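Local structure of stringent starvation protein A homolog (Haemophilus influenzae, 3LYK) at residues 41-44 with 45-48; 130-133 with 134-137; 162-166 with 167-171. The protein probably binds the RNA polymerase holoenzyme, but not the core enzyme, as an equimolar partner and has the two-domain fold of the glutathione S-transferase superfamily. All blocks are in the same frame, centred on the assembly; numbering follows the deposited sequence.

In the fold
The three contacts come in series along the chain and mark the ends of three helices. Contact 1, where helix 44-49 begins after strand 30-36, belongs to the thioredoxin-like N-terminal domain; contacts 2 and 3, at the C-terminal ends of helices 118-134 and 152-165, belong to the helical C-terminal domain. Centre to centre, contact 1 lies about 41 Å from contact 2 and about 33 Å from contact 3. The centres of contacts 2 and 3 are about 15 Å apart, yet the two touch: L132 CD1 packs 3.4 Å from L164 CD1, and F171 lies against L132 and L133. The two helix ends thus pack on each other, whereas contact 1 lies in the other domain and touches neither.

Contact 1 of 3, residues 41-44 with 45-48; sequences ALPE and DLME
P43 meets the first turn of helix 44-49 with both its carbonyl and its ring. The carbonyl O of P43 accepts the backbone N-H of M47, a selenomethionine, at 3.2 Å. One residue on, E48 N donates to E44 O over 3.0 Å. These two i to i+4 bonds begin the helix, with P43 in the N-cap position.

Around them lie the side chains. The proline ring presents CG to L46 CB at 3.9 Å, and D45 bends back against the same ring: its CG sits between the backbone N and the carbonyl carbon (chi1 65°), which carries OD1 to 3.4 Å from P43 CB. The carboxylate oxygen thus meets aliphatic carbons here. On another side of the turn, L42 and M47 cross at about a right angle. The M47 chain, bent at both chi2 and chi3, sets its SE 3.8 Å from L42 CD1 and only slightly farther from L42 CB. Its CG also rests 3.5 Å from P43 O, beside the hydrogen-bonded backbone.

Farther out, V37 touches both L42 and P43, while F10 of strand 3-11 touches D45 and L46, and V55 adds to the cover over L46. The start of the helix is thereby held against the N-terminal domain sheet and its loops.

Chemically, P43 has no polar side-chain group with which to cap the first-turn N-H groups; its carbonyl opens the i to i+4 series, and its ring packs on L46 CB and D45 OD1. The OD1 of D45, buried against that ring, has no polar partner in the model; a carboxylate at the N-terminal end of a helix would nevertheless probably be favoured by the helix dipole.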
ATOM      1  N   ALA B  41      -8.172  20.572  14.052  1.00 25.35           N
ATOM      2  CA  ALA B  41      -8.933  21.692  13.452  1.00 24.40           C
ATOM      3  C   ALA B  41      -8.722  21.771  11.933  1.00 23.76           C
ATOM      4  O   ALA B  41      -8.150  22.736  11.407  1.00 22.17           O
ATOM      5  CB  ALA B  41      -8.584  23.042  14.125  1.00 23.08           C
ATOM      6  N   LEU B  42      -9.224  20.748  11.234  1.00 24.10           N
ATOM      7  CA  LEU B  42      -8.927  20.560   9.810  1.00 23.73           C
ATOM      8  C   LEU B  42      -9.594  21.647   9.030  1.00 22.77           C
ATOM      9  O   LEU B  42     -10.678  22.035   9.383  1.00 22.98           O
ATOM     10  CB  LEU B  42      -9.462  19.176   9.340  1.00 23.82           C
ATOM     11  CG  LEU B  42      -8.827  18.005  10.089  1.00 26.20           C
ATOM     12  CD1 LEU B  42      -9.544  16.661   9.751  1.00 31.53           C
ATOM     13  CD2 LEU B  42      -7.323  17.932   9.791  1.00 23.58           C
ATOM     14  N   PRO B  43      -8.951  22.152   7.967  1.00 23.00           N
ATOM     15  CA  PRO B  43      -9.634  23.176   7.182  1.00 23.37           C
ATOM     16  C   PRO B  43     -10.771  22.593   6.333  1.00 24.79           C
ATOM     17  O   PRO B  43     -10.669  21.415   5.875  1.00 23.49           O
ATOM     18  CB  PRO B  43      -8.522  23.769   6.298  1.00 24.10           C
ATOM     19  CG  PRO B  43      -7.519  22.640   6.134  1.00 22.67           C
ATOM     20  CD  PRO B  43      -7.650  21.756   7.395  1.00 22.86           C
ATOM     21  N   GLU B  44     -11.845  23.384   6.151  1.00 25.39           N
ATOM     22  CA  GLU B  44     -13.008  22.933   5.358  1.00 27.87           C
ATOM     23  C   GLU B  44     -12.618  22.659   3.900  1.00 28.41           C
ATOM     24  O   GLU B  44     -13.163  21.780   3.303  1.00 28.13           O
ATOM     25  CB  GLU B  44     -14.169  23.914   5.405  1.00 28.07           C
ATOM     26  CG  GLU B  44     -14.979  23.816   6.708  1.00 31.51           C
ATOM     27  CD  GLU B  44     -15.863  25.040   6.934  1.00 36.19           C
ATOM     28  OE1 GLU B  44     -15.486  26.147   6.476  1.00 38.01           O
ATOM     29  OE2 GLU B  44     -16.933  24.887   7.567  1.00 39.68           O
ATOM     30  N   ASP B  45     -11.648  23.378   3.352  1.00 29.43           N
ATOM     31  CA  ASP B  45     -11.278  23.076   1.972  1.00 31.92           C
ATOM     32  C   ASP B  45     -10.591  21.687   1.811  1.00 30.75           C
ATOM     33  O   ASP B  45     -10.795  21.044   0.792  1.00 32.06           O
ATOM     34  CB  ASP B  45     -10.510  24.231   1.311  1.00 32.46           C
ATOM     35  CG  ASP B  45      -9.170  24.474   1.966  1.00 39.75           C
ATOM     36  OD1 ASP B  45      -8.864  23.751   2.944  1.00 45.54           O
ATOM     37  OD2 ASP B  45      -8.415  25.392   1.535  1.00 46.94           O
ATOM     38  N   LEU B  46      -9.826  21.220   2.812  1.00 29.20           N
ATOM     39  CA  LEU B  46      -9.353  19.836   2.823  1.00 28.47           C
ATOM     40  C   LEU B  46     -10.524  18.848   2.873  1.00 29.20           C
ATOM     41  O   LEU B  46     -10.520  17.857   2.119  1.00 27.19           O
ATOM     42  CB  LEU B  46      -8.366  19.530   3.966  1.00 27.12           C
ATOM     43  CG  LEU B  46      -7.915  18.059   4.103  1.00 26.20           C
ATOM     44  CD1 LEU B  46      -7.170  17.585   2.851  1.00 20.95           C
ATOM     45  CD2 LEU B  46      -7.072  17.814   5.331  1.00 23.14           C
HETATM   46  N   MSE B  47     -11.491  19.086   3.771  1.00 30.31           N
HETATM   47  CA  MSE B  47     -12.699  18.223   3.866  1.00 32.85           C
HETATM   48  C   MSE B  47     -13.499  18.103   2.546  1.00 32.85           C
HETATM   49  O   MSE B  47     -13.977  17.038   2.224  1.00 33.26           O
HETATM   50  CB  MSE B  47     -13.645  18.691   4.985  1.00 34.15           C
HETATM   51  CG  MSE B  47     -12.963  18.845   6.333  1.00 36.20           C
HETATM   52 SE   MSE B  47     -12.025  17.226   6.909  1.00 46.43          SE
HETATM   53  CE  MSE B  47     -13.412  15.831   6.635  1.00 38.15           C
ATOM     54  N   GLU B  48     -13.631  19.211   1.832  1.00 33.75           N
ATOM     55  CA  GLU B  48     -14.240  19.306   0.515  1.00 35.46           C
ATOM     56  C   GLU B  48     -13.528  18.393  -0.517  1.00 35.07           C
ATOM     57  O   GLU B  48     -14.184  17.724  -1.314  1.00 35.67           O
ATOM     58  CB  GLU B  48     -14.094  20.747   0.051  1.00 36.26           C
ATOM     59  CG  GLU B  48     -15.342  21.440  -0.439  1.00 43.49           C
ATOM     60  CD  GLU B  48     -15.304  22.958  -0.127  1.00 51.66           C
ATOM     61  OE1 GLU B  48     -16.188  23.436   0.645  1.00 56.04           O
ATOM     62  OE2 GLU B  48     -14.373  23.669  -0.616  1.00 52.68           O
TER

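Contact 2 of 3, residues 130-133 with 134-137; sequences EELL and GIAP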
ATOM      1  N   GLU B 130      17.779  -0.802  19.857  1.00 48.45           N
ATOM      2  CA  GLU B 130      18.335  -2.150  19.684  1.00 50.41           C
ATOM      3  C   GLU B 130      18.164  -2.633  18.234  1.00 50.58           C
ATOM      4  O   GLU B 130      19.132  -3.067  17.593  1.00 50.55           O
ATOM      5  CB  GLU B 130      17.680  -3.152  20.626  1.00 51.22           C
ATOM      6  CG  GLU B 130      18.091  -3.050  22.089  1.00 56.21           C
ATOM      7  CD  GLU B 130      17.326  -4.045  22.983  1.00 62.23           C
ATOM      8  OE1 GLU B 130      17.983  -4.927  23.594  1.00 63.29           O
ATOM      9  OE2 GLU B 130      16.067  -3.952  23.061  1.00 64.23           O
ATOM     10  N   GLU B 131      16.936  -2.528  17.720  1.00 50.45           N
ATOM     11  CA  GLU B 131      16.632  -2.970  16.355  1.00 50.57           C
ATOM     12  C   GLU B 131      17.462  -2.298  15.267  1.00 49.80           C
ATOM     13  O   GLU B 131      17.979  -2.968  14.373  1.00 49.81           O
ATOM     14  CB  GLU B 131      15.147  -2.828  16.066  1.00 50.77           C
ATOM     15  CG  GLU B 131      14.402  -4.133  16.284  1.00 54.48           C
ATOM     16  CD  GLU B 131      12.976  -3.940  16.756  1.00 58.74           C
ATOM     17  OE1 GLU B 131      12.449  -2.793  16.710  1.00 60.31           O
ATOM     18  OE2 GLU B 131      12.378  -4.952  17.179  1.00 61.00           O
ATOM     19  N   LEU B 132      17.596  -0.976  15.341  1.00 48.83           N
ATOM     20  CA  LEU B 132      18.423  -0.271  14.377  1.00 48.26           C
ATOM     21  C   LEU B 132      19.910  -0.662  14.474  1.00 48.24           C
ATOM     22  O   LEU B 132      20.570  -0.887  13.453  1.00 47.38           O
ATOM     23  CB  LEU B 132      18.199   1.241  14.473  1.00 48.08           C
ATOM     24  CG  LEU B 132      16.877   1.659  13.800  1.00 47.89           C
ATOM     25  CD1 LEU B 132      16.318   2.899  14.416  1.00 47.20           C
ATOM     26  CD2 LEU B 132      17.043   1.825  12.287  1.00 46.62           C
ATOM     27  N   LEU B 133      20.424  -0.779  15.695  1.00 48.63           N
ATOM     28  CA  LEU B 133      21.780  -1.304  15.876  1.00 49.86           C
ATOM     29  C   LEU B 133      21.913  -2.714  15.267  1.00 49.91           C
ATOM     30  O   LEU B 133      22.863  -2.990  14.536  1.00 49.88           O
ATOM     31  CB  LEU B 133      22.233  -1.241  17.353  1.00 49.92           C
ATOM     32  CG  LEU B 133      22.664   0.165  17.831  1.00 50.73           C
ATOM     33  CD1 LEU B 133      23.049   0.155  19.318  1.00 53.19           C
ATOM     34  CD2 LEU B 133      23.813   0.784  16.986  1.00 50.37           C
ATOM     35  N   GLY B 134      20.917  -3.563  15.513  1.00 50.15           N
ATOM     36  CA  GLY B 134      20.861  -4.909  14.941  1.00 50.45           C
ATOM     37  C   GLY B 134      21.012  -4.990  13.429  1.00 50.71           C
ATOM     38  O   GLY B 134      21.626  -5.926  12.921  1.00 50.79           O
ATOM     39  N   ILE B 135      20.474  -4.015  12.699  1.00 50.39           N
ATOM     40  CA  ILE B 135      20.604  -4.034  11.225  1.00 50.05           C
ATOM     41  C   ILE B 135      21.817  -3.280  10.668  1.00 50.08           C
ATOM     42  O   ILE B 135      21.997  -3.178   9.457  1.00 49.90           O
ATOM     43  CB  ILE B 135      19.271  -3.689  10.475  1.00 50.20           C
ATOM     44  CG1 ILE B 135      18.709  -2.321  10.882  1.00 48.78           C
ATOM     45  CG2 ILE B 135      18.242  -4.781  10.721  1.00 49.75           C
ATOM     46  CD1 ILE B 135      19.367  -1.156  10.196  1.00 47.59           C
ATOM     47  N   ALA B 136      22.675  -2.803  11.563  1.00 50.11           N
ATOM     48  CA  ALA B 136      23.925  -2.159  11.164  1.00 50.77           C
ATOM     49  C   ALA B 136      24.739  -2.879  10.063  1.00 51.13           C
ATOM     50  O   ALA B 136      25.275  -2.224   9.179  1.00 50.64           O
ATOM     51  CB  ALA B 136      24.798  -1.918  12.390  1.00 50.63           C
ATOM     52  N   PRO B 137      24.849  -4.225  10.123  1.00 52.25           N
ATOM     53  CA  PRO B 137      25.629  -4.924   9.090  1.00 53.28           C
ATOM     54  C   PRO B 137      25.195  -4.602   7.653  1.00 54.18           C
ATOM     55  O   PRO B 137      26.002  -4.664   6.737  1.00 54.54           O
ATOM     56  CB  PRO B 137      25.372  -6.405   9.409  1.00 53.33           C
ATOM     57  CG  PRO B 137      25.180  -6.418  10.897  1.00 53.00           C
ATOM     58  CD  PRO B 137      24.375  -5.163  11.163  1.00 52.08           C
TER
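Backbone hydrogen bonds carry most of this contact, in which G134 and I135 meet the carbonyls of the last turn of helix 118-134. G134 N donates to E130 O at 2.8 Å, a short and regular i to i+4 bond. The next is looser: I135 N reaches E131 O at 3.2 Å with 138° at the hydrogen, and it has a second, weak bond to L132 O, so that one N-H is divided between two carbonyls. A136 N then bonds to L133 O over 3.0 Å, three residues back, approaching from above the carbonyl plane, 58° out of it. The pattern thus passes from i to i+4 toward i to i+3 as I135 leaves helical backbone angles.

The side-chain contacts are chiefly those of carbon against carbonyl oxygen. I135 has its CG1 between the backbone N and the carbonyl carbon (chi1 57°), which folds that branch back over the helix end: CG1 and CD1 both come 3.5 Å from L132 O, and CG1 also lies near E131 O. The methyl of A136 is closer still, its CB 3.1 Å from L133 O, the same oxygen that takes the A136 N-H. Purely apolar contact is slight, amounting to L132 CD2 at 4.3 Å from I135 CD1.

The charged side chain of E131 turns to its own helix, where OE2 is hydrogen-bonded to Q127.

Within the helical C-terminal domain, W106 of helix 89-115 touches E131, L132 and I135, and F145 of a following loop also meets I135. L132 is buried against L160 and L161 of helix 152-165. The end of helix 118-134 thus packs on both helix 89-115 and helix 152-165.

Contact 3 of 3, residues 162-166 with 167-171; sequences WKLKH and LGVEF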
ATOM      1  N   TRP B 162      15.463  10.834  11.867  1.00 20.90           N
ATOM      2  CA  TRP B 162      15.316  12.207  12.183  1.00 22.19           C
ATOM      3  C   TRP B 162      14.495  12.378  13.460  1.00 24.01           C
ATOM      4  O   TRP B 162      14.899  13.125  14.357  1.00 24.30           O
ATOM      5  CB  TRP B 162      14.645  12.931  11.036  1.00 21.29           C
ATOM      6  CG  TRP B 162      14.507  14.414  11.247  1.00 22.66           C
ATOM      7  CD1 TRP B 162      13.325  15.133  11.419  1.00 20.64           C
ATOM      8  CD2 TRP B 162      15.567  15.386  11.245  1.00 20.72           C
ATOM      9  NE1 TRP B 162      13.608  16.474  11.501  1.00 22.81           N
ATOM     10  CE2 TRP B 162      14.965  16.662  11.417  1.00 22.87           C
ATOM     11  CE3 TRP B 162      16.966  15.298  11.145  1.00 21.27           C
ATOM     12  CZ2 TRP B 162      15.721  17.864  11.491  1.00 22.51           C
ATOM     13  CZ3 TRP B 162      17.716  16.494  11.204  1.00 22.90           C
ATOM     14  CH2 TRP B 162      17.077  17.759  11.372  1.00 22.83           C
ATOM     15  N   LYS B 163      13.365  11.680  13.559  1.00 24.99           N
ATOM     16  CA  LYS B 163      12.556  11.773  14.763  1.00 26.55           C
ATOM     17  C   LYS B 163      13.253  11.195  15.975  1.00 27.30           C
ATOM     18  O   LYS B 163      13.163  11.789  17.065  1.00 27.69           O
ATOM     19  CB  LYS B 163      11.178  11.155  14.589  1.00 26.57           C
ATOM     20  CG  LYS B 163      10.233  12.099  13.847  1.00 28.50           C
ATOM     21  CD  LYS B 163       8.850  11.505  13.752  1.00 31.55           C
ATOM     22  CE  LYS B 163       7.904  12.420  13.043  1.00 35.57           C
ATOM     23  NZ  LYS B 163       7.397  13.491  13.948  1.00 38.62           N
ATOM     24  N   LEU B 164      13.938  10.063  15.800  1.00 26.67           N
ATOM     25  CA  LEU B 164      14.660   9.448  16.906  1.00 27.81           C
ATOM     26  C   LEU B 164      15.767  10.392  17.412  1.00 28.39           C
ATOM     27  O   LEU B 164      15.876  10.604  18.616  1.00 27.74           O
ATOM     28  CB  LEU B 164      15.291   8.101  16.513  1.00 27.56           C
ATOM     29  CG  LEU B 164      14.315   6.931  16.315  1.00 28.34           C
ATOM     30  CD1 LEU B 164      15.087   5.709  15.888  1.00 24.95           C
ATOM     31  CD2 LEU B 164      13.524   6.686  17.615  1.00 30.35           C
ATOM     32  N   LYS B 165      16.579  10.937  16.498  1.00 28.24           N
ATOM     33  CA  LYS B 165      17.582  11.930  16.893  1.00 30.35           C
ATOM     34  C   LYS B 165      16.955  13.018  17.819  1.00 30.86           C
ATOM     35  O   LYS B 165      17.500  13.297  18.869  1.00 30.79           O
ATOM     36  CB  LYS B 165      18.287  12.567  15.692  1.00 29.87           C
ATOM     37  CG  LYS B 165      19.539  13.407  16.065  1.00 33.78           C
ATOM     38  CD  LYS B 165      20.291  13.935  14.825  1.00 38.19           C
ATOM     39  CE  LYS B 165      21.573  14.709  15.219  1.00 41.54           C
ATOM     40  NZ  LYS B 165      21.242  16.037  15.859  1.00 41.22           N
ATOM     41  N   HIS B 166      15.802  13.564  17.445  1.00 30.83           N
ATOM     42  CA  HIS B 166      15.181  14.644  18.198  1.00 32.66           C
ATOM     43  C   HIS B 166      14.416  14.204  19.423  1.00 33.71           C
ATOM     44  O   HIS B 166      13.891  15.029  20.152  1.00 34.51           O
ATOM     45  CB  HIS B 166      14.344  15.552  17.279  1.00 32.27           C
ATOM     46  CG  HIS B 166      15.198  16.266  16.284  1.00 34.01           C
ATOM     47  ND1 HIS B 166      15.675  15.645  15.148  1.00 33.95           N
ATOM     48  CD2 HIS B 166      15.803  17.479  16.334  1.00 35.06           C
ATOM     49  CE1 HIS B 166      16.486  16.472  14.503  1.00 34.37           C
ATOM     50  NE2 HIS B 166      16.567  17.597  15.194  1.00 36.08           N
ATOM     51  N   LEU B 167      14.367  12.899  19.646  1.00 34.33           N
ATOM     52  CA  LEU B 167      13.821  12.374  20.877  1.00 35.49           C
ATOM     53  C   LEU B 167      14.945  12.017  21.841  1.00 35.86           C
ATOM     54  O   LEU B 167      14.688  11.500  22.912  1.00 36.39           O
ATOM     55  CB  LEU B 167      12.921  11.165  20.610  1.00 34.20           C
ATOM     56  CG  LEU B 167      11.555  11.512  20.035  1.00 34.11           C
ATOM     57  CD1 LEU B 167      10.846  10.232  19.493  1.00 35.12           C
ATOM     58  CD2 LEU B 167      10.700  12.196  21.073  1.00 34.63           C
ATOM     59  N   GLY B 168      16.182  12.289  21.449  1.00 36.65           N
ATOM     60  CA  GLY B 168      17.325  12.090  22.340  1.00 38.01           C
ATOM     61  C   GLY B 168      18.133  10.825  22.137  1.00 38.73           C
ATOM     62  O   GLY B 168      19.137  10.633  22.798  1.00 39.09           O
ATOM     63  N   VAL B 169      17.707   9.951  21.231  1.00 38.89           N
ATOM     64  CA  VAL B 169      18.495   8.772  20.865  1.00 39.36           C
ATOM     65  C   VAL B 169      19.885   9.167  20.356  1.00 40.61           C
ATOM     66  O   VAL B 169      20.021  10.055  19.524  1.00 40.70           O
ATOM     67  CB  VAL B 169      17.745   7.937  19.790  1.00 38.86           C
ATOM     68  CG1 VAL B 169      18.576   6.723  19.326  1.00 38.90           C
ATOM     69  CG2 VAL B 169      16.455   7.487  20.358  1.00 37.51           C
ATOM     70  N   GLU B 170      20.911   8.496  20.864  1.00 42.49           N
ATOM     71  CA  GLU B 170      22.308   8.709  20.451  1.00 44.54           C
ATOM     72  C   GLU B 170      22.909   7.323  20.270  1.00 44.71           C
ATOM     73  O   GLU B 170      22.833   6.507  21.167  1.00 45.63           O
ATOM     74  CB  GLU B 170      23.074   9.512  21.527  1.00 44.98           C
ATOM     75  CG  GLU B 170      22.577  10.989  21.686  1.00 48.40           C
ATOM     76  CD  GLU B 170      23.339  11.827  22.757  1.00 53.08           C
ATOM     77  OE1 GLU B 170      24.259  11.295  23.419  1.00 54.52           O
ATOM     78  OE2 GLU B 170      23.012  13.028  22.939  1.00 54.70           O
ATOM     79  N   PHE B 171      23.478   7.036  19.106  1.00 45.76           N
ATOM     80  CA  PHE B 171      23.931   5.673  18.819  1.00 46.20           C
ATOM     81  C   PHE B 171      25.387   5.484  19.252  1.00 47.37           C
ATOM     82  O   PHE B 171      26.278   6.206  18.809  1.00 47.01           O
ATOM     83  CB  PHE B 171      23.720   5.297  17.336  1.00 45.49           C
ATOM     84  CG  PHE B 171      22.260   5.183  16.924  1.00 44.31           C
ATOM     85  CD1 PHE B 171      21.564   3.979  17.069  1.00 44.72           C
ATOM     86  CD2 PHE B 171      21.580   6.281  16.400  1.00 43.34           C
ATOM     87  CE1 PHE B 171      20.205   3.871  16.691  1.00 43.92           C
ATOM     88  CE2 PHE B 171      20.226   6.192  16.021  1.00 44.21           C
ATOM     89  CZ  PHE B 171      19.537   4.982  16.160  1.00 43.79           C
TER
HETATM   90  O   HOH W   1      19.877  12.777  19.810  1.00 32.84           O
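V169 folds back onto L164 at the end of helix 152-165. Its CB lies 3.5 Å from L164 O. From there the valine branches: CG2, anti to its own carbonyl carbon, continues over that oxygen to L164 CB at 4.1 Å and is equally near L164 CD2, whereas CG1, anti to the backbone N (chi1 177°), lies over one face of the F171 ring, toward its rim.

The same L164 O is gripped by two N-H groups from opposite faces of its plane, L167 N at 2.9 Å and V169 N at 3.3 Å. G168 N bonds to K165 O, which also receives a hydrogen bond from a water that donates in turn to V169 O and so bridges the last turn and the departing chain. Upstream, H166 ND1 donates to W162 O at 2.8 Å, nearly straight and in the imidazole plane; H166 CE1 thereby sits over a face of the W162 ring, offset to its rim.

Outside, V169 touches L125, L164 meets L128, and L167 lies on L110, tying the helix end to its neighbours in the C-terminal domain. With positive phi at G168 (100°) and bonds back to L164 and K165, this is a Schellman motif with glycine at C', accompanied by the hydrophobic contact of V169 with L164 that usually goes with it.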